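Amine oxidase (Emericella nidulans, PDB 3PGB) probably oxidises primary amines to aldehydes, using a copper ion and a topaquinone cofactor made from one of its own tyrosines. Local coordinates at residues P613-T624 with H714-L725; N216-I224 with R236-A244. All blocks are in the same frame, centred on the assembly; numbering follows the deposited sequence.

Overall arrangement
Contact 2 (216-224 with 236-244) comes first along the chain and is complete before contact 1 (613-624 with 714-725) begins. Their centres lie about 45 Å apart, on opposite sides of the chain's centre, and their nearest atoms are about 22 Å apart. Contact 2 is a local hairpin, with strand 219-223 at the margin of a five-stranded antiparallel sheet that continues through 235-242 to 255-263. Contact 1 joins strands far apart in sequence, 613-619 and 714-722, set between strands 597-603 and 498-504. It thus belongs to the large catalytic beta-sandwich and reaches the dimer interface, whereas contact 2 lies in a separate sheet, probably of a smaller domain, with the W241 side chain about 14 Å from the copper ion.

Contact 1. Residues P613-T624 with H714-L725; sequences PRGYRILPSAGT and HSGVAFTPLNYL
R617 and T720 trade two backbone hydrogen bonds, R617 N to T720 O at 2.8 Å and T720 N back to R617 O. The L619-A718 pair is bonded in the same reciprocal way, as is G615 with L722, where L722 N lies 2.9 Å from G615 O. Farther on, A622 N bonds G716 O, and G623 O takes two donors, G716 N and the S715 hydroxyl. OG of S715, anti to its own backbone N (chi1 -179°), comes to 2.9 Å from G623 O in the carbonyl plane, on a lone pair, and also meets G695 N of strand 686-698. Near the other end a water bridges P613 O and N723 ND2. The two antiparallel strands belong to the beta-sandwich of the copper amine oxidase catalytic domain, with 597-603 flanking one and 498-504 the other. The Y724 ring is gripped from both faces. The edge of Y616 enters one in a T-shaped pair, centroids 5.0 Å apart and planes at 60°; R614 leans NH1 over the opposite face, toward the rim, as a cation-pi partner, the guanidinium tilted 49° to the ring, while R614 NE makes a weak, bent bond to Y724 O. P721 lays its CA over one face of the Y616 ring, 4.0 Å from the centroid. I618 and F719 lie side by side, I618 CG1 4.0 Å from F719 CD1, and F719 meets the calcium-site residue F542 edge-to-face. At the dimer interface, N723 N and L725 O bond to H701 and T702 of the second subunit.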
loop_
_atom_site.group_PDB
_atom_site.type_symbol
_atom_site.label_atom_id
_atom_site.label_comp_id
_atom_site.label_asym_id
_atom_site.label_seq_id
_atom_site.Cartn_x
_atom_site.Cartn_y
_atom_site.Cartn_z
ATOM N N PRO A 613 -9.779 17.429 -19.672
ATOM C CA PRO A 613 -10.920 17.288 -18.762
ATOM C C PRO A 613 -10.502 17.164 -17.305
ATOM O O PRO A 613 -9.635 16.350 -16.986
ATOM C CB PRO A 613 -11.603 15.999 -19.230
ATOM C CG PRO A 613 -10.636 15.323 -20.127
ATOM C CD PRO A 613 -9.739 16.361 -20.685
ATOM N N ARG A 614 -11.107 17.970 -16.433
ATOM C CA ARG A 614 -10.771 17.953 -15.002
ATOM C C ARG A 614 -11.432 16.766 -14.299
ATOM O O ARG A 614 -12.580 16.430 -14.588
ATOM C CB ARG A 614 -11.186 19.265 -14.338
ATOM C CG ARG A 614 -10.480 20.503 -14.902
ATOM C CD ARG A 614 -11.030 21.803 -14.303
ATOM N NE ARG A 614 -10.892 21.817 -12.849
ATOM C CZ ARG A 614 -11.451 22.704 -12.025
ATOM N NH1 ARG A 614 -11.242 22.596 -10.715
ATOM N NH2 ARG A 614 -12.214 23.694 -12.488
ATOM N N GLY A 615 -10.713 16.125 -13.380
ATOM C CA GLY A 615 -11.235 14.927 -12.723
ATOM C C GLY A 615 -10.382 14.374 -11.601
ATOM O O GLY A 615 -9.532 15.075 -11.053
ATOM N N TYR A 616 -10.631 13.110 -11.254
ATOM C CA TYR A 616 -9.950 12.423 -10.150
ATOM C C TYR A 616 -9.573 11.003 -10.562
ATOM O O TYR A 616 -10.417 10.264 -11.067
ATOM C CB TYR A 616 -10.869 12.354 -8.922
ATOM C CG TYR A 616 -10.754 13.517 -7.962
ATOM C CD1 TYR A 616 -11.326 14.748 -8.258
ATOM C CD2 TYR A 616 -10.089 13.379 -6.746
ATOM C CE1 TYR A 616 -11.230 15.823 -7.366
ATOM C CE2 TYR A 616 -9.987 14.442 -5.851
ATOM C CZ TYR A 616 -10.558 15.658 -6.168
ATOM O OH TYR A 616 -10.455 16.713 -5.299
ATOM N N ARG A 617 -8.313 10.622 -10.357
ATOM C CA ARG A 617 -7.872 9.257 -10.645
ATOM C C ARG A 617 -8.281 8.367 -9.490
ATOM O O ARG A 617 -8.156 8.762 -8.338
ATOM C CB ARG A 617 -6.345 9.167 -10.875
ATOM C CG ARG A 617 -5.742 7.776 -10.587
ATOM C CD ARG A 617 -4.741 7.297 -11.621
ATOM N NE ARG A 617 -3.369 7.706 -11.335
ATOM C CZ ARG A 617 -2.325 6.884 -11.182
ATOM N NH1 ARG A 617 -2.454 5.562 -11.272
ATOM N NH2 ARG A 617 -1.123 7.400 -10.942
ATOM N N ILE A 618 -8.783 7.178 -9.812
ATOM C CA ILE A 618 -9.016 6.142 -8.820
ATOM C C ILE A 618 -7.945 5.077 -9.028
ATOM O O ILE A 618 -7.787 4.557 -10.132
ATOM C CB ILE A 618 -10.417 5.512 -8.959
ATOM C CG1 ILE A 618 -11.500 6.587 -8.828
ATOM C CG2 ILE A 618 -10.604 4.416 -7.915
ATOM C CD1 ILE A 618 -12.908 6.078 -9.025
ATOM N N LEU A 619 -7.195 4.767 -7.978
ATOM C CA LEU A 619 -6.149 3.757 -8.069
ATOM C C LEU A 619 -6.123 2.887 -6.818
ATOM O O LEU A 619 -6.351 3.383 -5.719
ATOM C CB LEU A 619 -4.778 4.410 -8.284
ATOM C CG LEU A 619 -4.238 5.376 -7.224
ATOM C CD1 LEU A 619 -2.738 5.508 -7.368
ATOM C CD2 LEU A 619 -4.908 6.745 -7.311
ATOM N N PRO A 620 -5.849 1.583 -6.985
ATOM C CA PRO A 620 -5.692 0.700 -5.837
ATOM C C PRO A 620 -4.340 0.924 -5.166
ATOM O O PRO A 620 -3.353 0.293 -5.528
ATOM C CB PRO A 620 -5.771 -0.697 -6.459
ATOM C CG PRO A 620 -5.234 -0.516 -7.826
ATOM C CD PRO A 620 -5.628 0.875 -8.258
ATOM N N SER A 621 -4.305 1.821 -4.192
ATOM C CA SER A 621 -3.058 2.170 -3.520
ATOM C C SER A 621 -2.488 1.025 -2.684
ATOM O O SER A 621 -1.271 0.828 -2.651
ATOM C CB SER A 621 -3.258 3.404 -2.635
ATOM O OG SER A 621 -3.214 4.576 -3.431
ATOM N N ALA A 622 -3.371 0.286 -2.020
ATOM C CA ALA A 622 -2.972 -0.798 -1.130
ATOM C C ALA A 622 -3.324 -2.171 -1.682
ATOM O O ALA A 622 -3.311 -3.155 -0.937
ATOM C CB ALA A 622 -3.624 -0.608 0.229
ATOM N N GLY A 623 -3.641 -2.251 -2.972
ATOM C CA GLY A 623 -4.008 -3.529 -3.590
ATOM C C GLY A 623 -5.440 -3.947 -3.297
ATOM O O GLY A 623 -5.996 -3.601 -2.256
ATOM N N THR A 624 -6.041 -4.685 -4.229
ATOM C CA THR A 624 -7.439 -5.103 -4.125
ATOM C C THR A 624 -7.646 -6.448 -4.817
ATOM O O THR A 624 -6.726 -6.985 -5.435
ATOM C CB THR A 624 -8.391 -4.066 -4.776
ATOM O OG1 THR A 624 -8.130 -3.979 -6.181
ATOM C CG2 THR A 624 -8.217 -2.682 -4.154
ATOM N N HIS A 714 -4.810 -6.329 4.340
ATOM C CA HIS A 714 -4.969 -4.914 4.028
ATOM C C HIS A 714 -5.341 -4.742 2.559
ATOM O O HIS A 714 -4.888 -5.491 1.698
ATOM C CB HIS A 714 -3.666 -4.182 4.359
ATOM C CG HIS A 714 -3.650 -2.733 3.980
ATOM N ND1 HIS A 714 -4.698 -1.880 4.245
ATOM C CD2 HIS A 714 -2.687 -1.976 3.405
ATOM C CE1 HIS A 714 -4.393 -0.666 3.822
ATOM N NE2 HIS A 714 -3.178 -0.697 3.308
ATOM N N SER A 715 -6.188 -3.756 2.295
ATOM C CA SER A 715 -6.678 -3.480 0.959
ATOM C C SER A 715 -7.152 -2.031 0.930
ATOM O O SER A 715 -7.784 -1.563 1.881
ATOM C CB SER A 715 -7.821 -4.434 0.616
ATOM O OG SER A 715 -8.313 -4.215 -0.690
ATOM N N GLY A 716 -6.834 -1.309 -0.139
ATOM C CA GLY A 716 -7.187 0.099 -0.207
ATOM C C GLY A 716 -7.212 0.676 -1.602
ATOM O O GLY A 716 -6.539 0.183 -2.506
ATOM N N VAL A 717 -8.018 1.725 -1.758
ATOM C CA VAL A 717 -8.064 2.534 -2.975
ATOM C C VAL A 717 -7.830 3.988 -2.590
ATOM O O VAL A 717 -7.955 4.354 -1.429
ATOM C CB VAL A 717 -9.417 2.416 -3.721
ATOM C CG1 VAL A 717 -9.525 1.075 -4.427
ATOM C CG2 VAL A 717 -10.589 2.628 -2.771
ATOM N N ALA A 718 -7.479 4.806 -3.572
ATOM C CA ALA A 718 -7.220 6.213 -3.337
ATOM C C ALA A 718 -7.782 7.043 -4.481
ATOM O O ALA A 718 -7.654 6.674 -5.645
ATOM C CB ALA A 718 -5.743 6.446 -3.204
ATOM N N PHE A 719 -8.423 8.154 -4.138
ATOM C CA PHE A 719 -8.927 9.094 -5.128
ATOM C C PHE A 719 -8.009 10.294 -5.056
ATOM O O PHE A 719 -7.853 10.879 -3.989
ATOM C CB PHE A 719 -10.374 9.514 -4.830
ATOM C CG PHE A 719 -11.262 8.393 -4.374
ATOM C CD1 PHE A 719 -11.164 7.131 -4.929
ATOM C CD2 PHE A 719 -12.236 8.614 -3.409
ATOM C CE1 PHE A 719 -12.001 6.108 -4.518
ATOM C CE2 PHE A 719 -13.079 7.592 -2.996
ATOM C CZ PHE A 719 -12.958 6.337 -3.548
ATOM N N THR A 720 -7.386 10.643 -6.177
ATOM C CA THR A 720 -6.441 11.752 -6.224
ATOM C C THR A 720 -6.795 12.698 -7.367
ATOM O O THR A 720 -7.251 12.245 -8.406
ATOM C CB THR A 720 -4.991 11.243 -6.398
ATOM O OG1 THR A 720 -4.075 12.304 -6.108
ATOM C CG2 THR A 720 -4.735 10.727 -7.822
ATOM N N PRO A 721 -6.603 14.018 -7.177
ATOM C CA PRO A 721 -6.864 14.950 -8.270
ATOM C C PRO A 721 -6.048 14.624 -9.516
ATOM O O PRO A 721 -4.898 14.198 -9.405
ATOM C CB PRO A 721 -6.431 16.299 -7.688
ATOM C CG PRO A 721 -6.653 16.154 -6.243
ATOM C CD PRO A 721 -6.269 14.736 -5.935
ATOM N N LEU A 722 -6.661 14.796 -10.681
ATOM C CA LEU A 722 -6.018 14.508 -11.956
ATOM C C LEU A 722 -6.381 15.634 -12.920
ATOM O O LEU A 722 -7.540 15.763 -13.311
ATOM C CB LEU A 722 -6.484 13.151 -12.483
ATOM C CG LEU A 722 -5.665 12.497 -13.600
ATOM C CD1 LEU A 722 -5.687 13.348 -14.853
ATOM C CD2 LEU A 722 -4.237 12.239 -13.155
ATOM N N ASN A 723 -5.387 16.452 -13.270
ATOM C CA ASN A 723 -5.582 17.674 -14.051
ATOM C C ASN A 723 -6.712 18.562 -13.528
ATOM O O ASN A 723 -7.394 19.227 -14.300
ATOM C CB ASN A 723 -5.817 17.329 -15.521
ATOM C CG ASN A 723 -4.606 16.723 -16.172
ATOM O OD1 ASN A 723 -3.486 17.192 -15.982
ATOM N ND2 ASN A 723 -4.820 15.673 -16.954
ATOM N N TYR A 724 -6.870 18.581 -12.208
ATOM C CA TYR A 724 -8.002 19.216 -11.541
ATOM C C TYR A 724 -7.659 20.624 -11.098
ATOM O O TYR A 724 -8.478 21.544 -11.207
ATOM C CB TYR A 724 -8.376 18.383 -10.325
ATOM C CG TYR A 724 -9.639 18.808 -9.626
ATOM C CD1 TYR A 724 -10.873 18.694 -10.251
ATOM C CD2 TYR A 724 -9.605 19.280 -8.319
ATOM C CE1 TYR A 724 -12.043 19.066 -9.602
ATOM C CE2 TYR A 724 -10.761 19.652 -7.664
ATOM C CZ TYR A 724 -11.980 19.542 -8.313
ATOM O OH TYR A 724 -13.134 19.918 -7.678
ATOM N N LEU A 725 -6.446 20.778 -10.576
ATOM C CA LEU A 725 -5.952 22.062 -10.089
ATOM C C LEU A 725 -4.805 22.537 -10.975
ATOM O O LEU A 725 -4.213 21.737 -11.702
ATOM C CB LEU A 725 -5.466 21.907 -8.646
ATOM C CG LEU A 725 -6.491 21.973 -7.506
ATOM C CD1 LEU A 725 -7.924 21.915 -7.990
ATOM C CD2 LEU A 725 -6.224 20.870 -6.470
HETATM O O HOH W 1 -7.440 14.716 -17.775
#

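Contact 2. Residues N216-I224 with R236-A244; sequences NDTLDIWGI and RWDMFWNMA. With NAG (2-acetamido-2-deoxy-beta-D-glucopyranose), chain G.
D217 O lies 3.7 Å from SD of M243 at the open end of a beta hairpin, whose strands, 219-223 and 236-242, run antiparallel along one margin of a five-stranded sheet; N216, just before, carries an N-linked glycan, its ND2 bonded to C1 of the NAG. T218 O takes a weak bond from M243 N, and CB and CG of M243 lie against the same oxygen. Two waters lie between T218 and N242 OD1, one near the T218 hydroxyl and the other near its carbonyl, while N242 ND2 bonds N305 O. L219 sets CD2 against N242 OD1 and CD1 against F240. D220 and W241 are paired by two nearly straight backbone bonds, W241 N to D220 O being 2.7 Å. I221 runs alongside F240, CG1 over the ring face, and I221 CD1 touches F240 CE1 at 3.5 Å. W222 is turned back across the strands (chi1 56°), placing its indole flat on that of W241: an offset stack, five-membered rings 3.7 Å between centroids and planes at 7°. SD of M239 lies over the opposite face of W241, and W222 NE1 bonds E251. The W241 indole NH also makes a weak bond to W222 O, which lies at the edge of the W241 ring, in its plane. I224 N reaches W237 O and D238 OD1 through a shared water, and R236 NH1 grips that same OD1 at 2.8 Å in a salt bridge, from the syn side, 29° out of the carboxylate plane.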
loop_
_atom_site.group_PDB
_atom_site.type_symbol
_atom_site.label_atom_id
_atom_site.label_comp_id
_atom_site.label_asym_id
_atom_site.label_seq_id
_atom_site.Cartn_x
_atom_site.Cartn_y
_atom_site.Cartn_z
ATOM N N ASN A 216 -24.040 -28.868 30.986
ATOM C CA ASN A 216 -22.818 -29.666 30.824
ATOM C C ASN A 216 -22.283 -29.775 29.377
ATOM O O ASN A 216 -21.258 -30.426 29.154
ATOM C CB ASN A 216 -22.990 -31.065 31.454
ATOM C CG ASN A 216 -23.785 -32.026 30.581
ATOM O OD1 ASN A 216 -24.424 -31.622 29.605
ATOM N ND2 ASN A 216 -23.745 -33.319 30.940
ATOM N N ASP A 217 -22.969 -29.149 28.414
ATOM C CA ASP A 217 -22.531 -29.144 27.007
ATOM C C ASP A 217 -21.082 -28.688 26.860
ATOM O O ASP A 217 -20.710 -27.627 27.355
ATOM C CB ASP A 217 -23.413 -28.221 26.147
ATOM C CG ASP A 217 -24.727 -28.867 25.717
ATOM O OD1 ASP A 217 -25.107 -29.931 26.260
ATOM O OD2 ASP A 217 -25.397 -28.293 24.825
ATOM N N THR A 218 -20.280 -29.506 26.182
ATOM C CA THR A 218 -18.905 -29.162 25.826
ATOM C C THR A 218 -18.726 -28.976 24.309
ATOM O O THR A 218 -17.654 -28.573 23.856
ATOM C CB THR A 218 -17.931 -30.251 26.297
ATOM O OG1 THR A 218 -18.349 -31.518 25.771
ATOM C CG2 THR A 218 -17.892 -30.316 27.814
ATOM N N LEU A 219 -19.772 -29.277 23.537
ATOM C CA LEU A 219 -19.741 -29.142 22.081
ATOM C C LEU A 219 -20.807 -28.175 21.613
ATOM O O LEU A 219 -21.794 -27.947 22.305
ATOM C CB LEU A 219 -19.990 -30.492 21.399
ATOM C CG LEU A 219 -19.028 -31.637 21.703
ATOM C CD1 LEU A 219 -19.454 -32.880 20.935
ATOM C CD2 LEU A 219 -17.600 -31.255 21.367
ATOM N N ASP A 220 -20.606 -27.638 20.415
ATOM C CA ASP A 220 -21.552 -26.724 19.790
ATOM C C ASP A 220 -21.844 -27.185 18.364
ATOM O O ASP A 220 -20.996 -27.808 17.737
ATOM C CB ASP A 220 -20.961 -25.314 19.774
ATOM C CG ASP A 220 -22.012 -24.239 19.615
ATOM O OD1 ASP A 220 -21.723 -23.233 18.928
ATOM O OD2 ASP A 220 -23.121 -24.391 20.181
ATOM N N ILE A 221 -23.039 -26.876 17.864
ATOM C CA ILE A 221 -23.446 -27.243 16.506
ATOM C C ILE A 221 -23.919 -26.020 15.715
ATOM O O ILE A 221 -24.839 -25.310 16.137
ATOM C CB ILE A 221 -24.603 -28.257 16.516
ATOM C CG1 ILE A 221 -24.215 -29.522 17.287
ATOM C CG2 ILE A 221 -25.012 -28.612 15.084
ATOM C CD1 ILE A 221 -25.366 -30.482 17.482
ATOM N N TRP A 222 -23.287 -25.783 14.570
ATOM C CA TRP A 222 -23.733 -24.761 13.627
ATOM C C TRP A 222 -23.058 -24.967 12.278
ATOM O O TRP A 222 -22.128 -25.769 12.166
ATOM C CB TRP A 222 -23.479 -23.346 14.156
ATOM C CG TRP A 222 -22.062 -23.037 14.525
ATOM C CD1 TRP A 222 -21.410 -23.425 15.652
ATOM C CD2 TRP A 222 -21.140 -22.221 13.789
ATOM N NE1 TRP A 222 -20.135 -22.921 15.660
ATOM C CE2 TRP A 222 -19.941 -22.179 14.527
ATOM C CE3 TRP A 222 -21.212 -21.528 12.578
ATOM C CZ2 TRP A 222 -18.817 -21.481 14.090
ATOM C CZ3 TRP A 222 -20.091 -20.830 12.140
ATOM C CH2 TRP A 222 -18.909 -20.814 12.896
ATOM N N GLY A 223 -23.527 -24.250 11.259
ATOM C CA GLY A 223 -23.092 -24.513 9.894
ATOM C C GLY A 223 -23.068 -23.338 8.935
ATOM O O GLY A 223 -22.278 -22.407 9.094
ATOM N N ILE A 224 -23.950 -23.383 7.940
ATOM C CA ILE A 224 -23.775 -22.592 6.726
ATOM C C ILE A 224 -24.585 -21.302 6.673
ATOM O O ILE A 224 -25.646 -21.188 7.289
ATOM C CB ILE A 224 -24.069 -23.438 5.457
ATOM C CG1 ILE A 224 -25.555 -23.814 5.362
ATOM C CG2 ILE A 224 -23.201 -24.672 5.459
ATOM C CD1 ILE A 224 -25.923 -24.597 4.116
ATOM N N ARG A 236 -29.801 -27.525 5.207
ATOM C CA ARG A 236 -28.747 -27.180 6.148
ATOM C C ARG A 236 -27.607 -28.182 6.041
ATOM O O ARG A 236 -27.839 -29.361 5.801
ATOM C CB ARG A 236 -29.271 -27.280 7.583
ATOM C CG ARG A 236 -29.856 -26.020 8.195
ATOM C CD ARG A 236 -29.499 -25.971 9.670
ATOM N NE ARG A 236 -29.939 -24.737 10.304
ATOM C CZ ARG A 236 -29.320 -24.137 11.321
ATOM N NH1 ARG A 236 -28.201 -24.636 11.848
ATOM N NH2 ARG A 236 -29.823 -23.008 11.809
ATOM N N TRP A 237 -26.383 -27.701 6.237
ATOM C CA TRP A 237 -25.222 -28.539 6.520
ATOM C C TRP A 237 -24.614 -27.998 7.808
ATOM O O TRP A 237 -24.235 -26.827 7.866
ATOM C CB TRP A 237 -24.188 -28.440 5.399
ATOM C CG TRP A 237 -24.271 -29.508 4.343
ATOM C CD1 TRP A 237 -24.691 -29.358 3.053
ATOM C CD2 TRP A 237 -23.885 -30.881 4.480
ATOM N NE1 TRP A 237 -24.601 -30.547 2.385
ATOM C CE2 TRP A 237 -24.109 -31.501 3.234
ATOM C CE3 TRP A 237 -23.380 -31.648 5.538
ATOM C CZ2 TRP A 237 -23.847 -32.855 3.015
ATOM C CZ3 TRP A 237 -23.123 -32.997 5.319
ATOM C CH2 TRP A 237 -23.356 -33.583 4.067
ATOM N N ASP A 238 -24.527 -28.832 8.838
ATOM C CA ASP A 238 -24.001 -28.401 10.130
ATOM C C ASP A 238 -22.829 -29.260 10.576
ATOM O O ASP A 238 -22.648 -30.382 10.107
ATOM C CB ASP A 238 -25.096 -28.437 11.193
ATOM C CG ASP A 238 -26.233 -27.490 10.885
ATOM O OD1 ASP A 238 -26.032 -26.265 10.987
ATOM O OD2 ASP A 238 -27.332 -27.970 10.545
ATOM N N MET A 239 -22.054 -28.717 11.506
ATOM C CA MET A 239 -20.836 -29.351 11.991
ATOM C C MET A 239 -20.771 -29.228 13.508
ATOM O O MET A 239 -21.292 -28.270 14.078
ATOM C CB MET A 239 -19.634 -28.652 11.367
ATOM C CG MET A 239 -18.313 -29.368 11.504
ATOM S SD MET A 239 -16.971 -28.243 11.062
ATOM C CE MET A 239 -15.657 -29.394 10.752
ATOM N N PHE A 240 -20.134 -30.192 14.160
ATOM C CA PHE A 240 -19.825 -30.060 15.576
ATOM C C PHE A 240 -18.561 -29.204 15.747
ATOM O O PHE A 240 -17.620 -29.325 14.969
ATOM C CB PHE A 240 -19.645 -31.433 16.228
ATOM C CG PHE A 240 -20.937 -32.179 16.431
ATOM C CD1 PHE A 240 -21.568 -32.174 17.669
ATOM C CD2 PHE A 240 -21.527 -32.876 15.382
ATOM C CE1 PHE A 240 -22.757 -32.855 17.864
ATOM C CE2 PHE A 240 -22.721 -33.557 15.566
ATOM C CZ PHE A 240 -23.334 -33.553 16.811
ATOM N N TRP A 241 -18.567 -28.322 16.748
ATOM C CA TRP A 241 -17.375 -27.567 17.140
ATOM C C TRP A 241 -17.081 -27.802 18.614
ATOM O O TRP A 241 -17.996 -28.063 19.392
ATOM C CB TRP A 241 -17.577 -26.067 16.933
ATOM C CG TRP A 241 -17.988 -25.665 15.562
ATOM C CD1 TRP A 241 -19.207 -25.853 14.983
ATOM C CD2 TRP A 241 -17.188 -24.971 14.603
ATOM N NE1 TRP A 241 -19.213 -25.329 13.712
ATOM C CE2 TRP A 241 -17.985 -24.778 13.456
ATOM C CE3 TRP A 241 -15.872 -24.495 14.598
ATOM C CZ2 TRP A 241 -17.508 -24.129 12.318
ATOM C CZ3 TRP A 241 -15.398 -23.852 13.467
ATOM C CH2 TRP A 241 -16.212 -23.678 12.343
ATOM N N ASN A 242 -15.811 -27.700 18.993
ATOM C CA ASN A 242 -15.431 -27.646 20.410
ATOM C C ASN A 242 -15.658 -26.245 20.969
ATOM O O ASN A 242 -15.495 -25.256 20.265
ATOM C CB ASN A 242 -13.962 -28.056 20.625
ATOM C CG ASN A 242 -13.815 -29.367 21.390
ATOM O OD1 ASN A 242 -14.687 -29.744 22.179
ATOM N ND2 ASN A 242 -12.696 -30.059 21.169
ATOM N N MET A 243 -16.033 -26.173 22.237
ATOM C CA MET A 243 -16.266 -24.898 22.894
ATOM C C MET A 243 -14.956 -24.328 23.428
ATOM O O MET A 243 -14.056 -25.076 23.828
ATOM C CB MET A 243 -17.303 -25.046 24.017
ATOM C CG MET A 243 -18.740 -25.128 23.503
ATOM S SD MET A 243 -20.012 -25.130 24.782
ATOM C CE MET A 243 -19.871 -23.455 25.426
ATOM N N ALA A 244 -14.857 -23.003 23.417
ATOM C CA ALA A 244 -13.692 -22.304 23.951
ATOM C C ALA A 244 -13.790 -22.255 25.460
ATOM O O ALA A 244 -14.880 -22.386 26.019
ATOM C CB ALA A 244 -13.608 -20.889 23.390
HETATM C C1 NAG G . -24.423 -34.392 30.242
HETATM C C2 NAG G . -23.314 -35.382 29.895
HETATM C C3 NAG G . -23.891 -36.581 29.139
HETATM C C4 NAG G . -25.094 -37.185 29.874
HETATM C C5 NAG G . -26.071 -36.091 30.335
HETATM C C6 NAG G . -27.217 -36.652 31.188
HETATM C C7 NAG G . -20.963 -34.881 29.294
HETATM C C8 NAG G . -20.055 -34.114 28.375
HETATM N N2 NAG G . -22.283 -34.722 29.104
HETATM O O3 NAG G . -22.884 -37.559 28.956
HETATM O O4 NAG G . -25.757 -38.115 29.036
HETATM O O5 NAG G . -25.391 -35.056 31.039
HETATM O O6 NAG G . -26.737 -37.290 32.358
HETATM O O7 NAG G . -20.462 -35.604 30.155
HETATM O O HOH W 2 -15.748 -31.530 24.087
HETATM O O HOH W 3 -15.105 -28.334 24.769
HETATM O O HOH W 4 -26.346 -24.798 8.741
#